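Long-range contact in aldose 1-epimerase (Escherichia coli, PDB 3NRE), which probably interconverts the alpha and beta anomers of an aldose sugar: residues 116-121 with 131-136. Residues are numbered along the deposited sequence; the frame is centred on the assembly and turned at random. Where two conformers were deposited one is given.
Sequences RVSQAF and TLSVTN
S118 and S133 face each other at the middle of an antiparallel hairpin and trade two backbone hydrogen bonds, S118 N to S133 O at 2.9 Å and S133 N back to S118 O. R116 with T135 and A120 with T131 repeat this pair of hydrogen bonds two residues to each side, giving six in all. Between them, the non-hydrogen-bonded pairs V117 with V134 and Q119 with L132 add CA-H...O contacts, the shortest from Q119 CA to T131 O at 3.2 Å.

On the buried face the packing centres on L132 CD2. It meets V117 CG2 at 3.7 Å, the two side chains slanting across one another, while the extended Q119 runs beside L132 in the same direction and lays its CG 3.8 Å from L132 CD2. A chi1 of 52°, measured to CG1, leaves V117 CG2 anti to the backbone N and turned to L132 CD2. Beyond this layer, L132 touches W148 and T146 of strand 142-153, and the Q119 amide spans two partners, its OE1 taking W148 NE1 and its NE2 giving to G21 O.

The face of S118, S133 and T135 is wetter. Water 1 donates to both R116 O and S133 O and sits 2.7 Å from T135 OG1; water 2 joins S118 OG, S133 OG and T131 O. The S133 and T135 hydroxyls lie anti to their carbonyl carbons and also bond T281 and S279 of the next strand, 279-290. In one of its two conformers R116 leads away to a salt bridge with E107.

The hairpin thus has two characters within the large antiparallel sheet of this mutarotase-type beta-sandwich: a greasy inner side with a buried amide whose oxygen and nitrogen are both hydrogen-bonded, and an outer side where waters, held by serine and threonine hydroxyls, donate to strand carbonyls that already accept from the partner strand.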
# COMPACT_ATOMS: atom_id res chain seq x y z
N ARG A 116 -15.54 2.92 9.39
CA ARG A 116 -15.80 1.59 8.83
C ARG A 116 -15.14 1.55 7.45
O ARG A 116 -15.19 2.51 6.69
CB ARG A 116 -17.31 1.34 8.73
CG ARG A 116 -17.77 0.04 8.07
CD ARG A 116 -19.33 -0.03 8.06
NE ARG A 116 -19.84 -1.25 7.39
CZ ARG A 116 -20.31 -2.34 8.00
NH1 ARG A 116 -20.36 -2.43 9.33
NH2 ARG A 116 -20.77 -3.36 7.27
N VAL A 117 -14.49 0.44 7.14
CA VAL A 117 -13.88 0.30 5.82
C VAL A 117 -14.26 -1.04 5.24
O VAL A 117 -14.30 -2.01 5.98
CB VAL A 117 -12.37 0.52 5.86
CG1 VAL A 117 -11.67 -0.37 6.96
CG2 VAL A 117 -11.71 0.29 4.49
N SER A 118 -14.51 -1.08 3.92
CA SER A 118 -14.68 -2.28 3.17
C SER A 118 -13.51 -2.44 2.20
O SER A 118 -12.97 -1.48 1.65
CB SER A 118 -16.05 -2.31 2.45
OG SER A 118 -16.08 -1.33 1.44
N GLN A 119 -13.10 -3.69 1.99
CA GLN A 119 -12.10 -4.02 0.99
C GLN A 119 -12.67 -5.15 0.14
O GLN A 119 -12.90 -6.24 0.68
CB GLN A 119 -10.79 -4.46 1.64
CG GLN A 119 -9.64 -4.40 0.65
CD GLN A 119 -8.30 -4.76 1.25
OE1 GLN A 119 -7.27 -4.57 0.61
NE2 GLN A 119 -8.31 -5.33 2.45
N ALA A 120 -12.87 -4.87 -1.16
CA ALA A 120 -13.36 -5.81 -2.16
C ALA A 120 -12.25 -6.25 -3.11
O ALA A 120 -11.43 -5.46 -3.57
CB ALA A 120 -14.50 -5.19 -2.98
N PHE A 121 -12.24 -7.54 -3.41
CA PHE A 121 -11.26 -8.15 -4.30
C PHE A 121 -12.04 -8.81 -5.44
O PHE A 121 -13.03 -9.48 -5.17
CB PHE A 121 -10.50 -9.25 -3.53
CG PHE A 121 -9.74 -8.76 -2.32
CD1 PHE A 121 -10.36 -8.60 -1.10
CD2 PHE A 121 -8.37 -8.50 -2.41
CE1 PHE A 121 -9.67 -8.14 0.02
CE2 PHE A 121 -7.67 -8.06 -1.30
CZ PHE A 121 -8.32 -7.92 -0.09
N THR A 131 -10.56 -2.78 -4.10
CA THR A 131 -11.25 -1.53 -3.85
C THR A 131 -11.36 -1.29 -2.33
O THR A 131 -11.87 -2.15 -1.59
CB THR A 131 -12.65 -1.64 -4.53
OG1 THR A 131 -12.48 -1.92 -5.94
CG2 THR A 131 -13.53 -0.38 -4.35
N LEU A 132 -10.89 -0.13 -1.85
CA LEU A 132 -11.06 0.29 -0.47
C LEU A 132 -12.05 1.47 -0.44
O LEU A 132 -11.88 2.41 -1.21
CB LEU A 132 -9.74 0.76 0.11
CG LEU A 132 -8.75 -0.26 0.69
CD1 LEU A 132 -7.44 0.46 0.85
CD2 LEU A 132 -9.28 -0.89 2.02
N SER A 133 -13.06 1.38 0.44
CA SER A 133 -14.05 2.42 0.66
C SER A 133 -14.16 2.64 2.16
O SER A 133 -14.44 1.69 2.91
CB SER A 133 -15.43 2.03 0.11
OG SER A 133 -15.33 1.60 -1.23
N VAL A 134 -13.94 3.89 2.60
CA VAL A 134 -13.84 4.21 4.01
C VAL A 134 -14.83 5.30 4.34
O VAL A 134 -14.95 6.25 3.57
CB VAL A 134 -12.39 4.62 4.41
CG1 VAL A 134 -11.85 5.78 3.59
CG2 VAL A 134 -12.28 4.96 5.91
N THR A 135 -15.56 5.10 5.43
CA THR A 135 -16.59 6.03 5.88
C THR A 135 -16.22 6.57 7.25
O THR A 135 -15.98 5.80 8.17
CB THR A 135 -17.95 5.30 6.02
OG1 THR A 135 -18.29 4.66 4.78
CG2 THR A 135 -19.07 6.27 6.45
N ASN A 136 -16.22 7.90 7.39
CA ASN A 136 -15.96 8.53 8.69
C ASN A 136 -17.17 8.26 9.62
O ASN A 136 -18.32 8.59 9.29
CB ASN A 136 -15.69 10.04 8.54
CG ASN A 136 -15.26 10.71 9.86
OD1 ASN A 136 -15.08 10.02 10.87
ND2 ASN A 136 -15.13 12.01 9.86
O HOH W 1 -17.11 2.28 4.09
O HOH W 2 -14.81 -1.59 -0.96
O HOH W 3 -12.40 -4.59 -6.50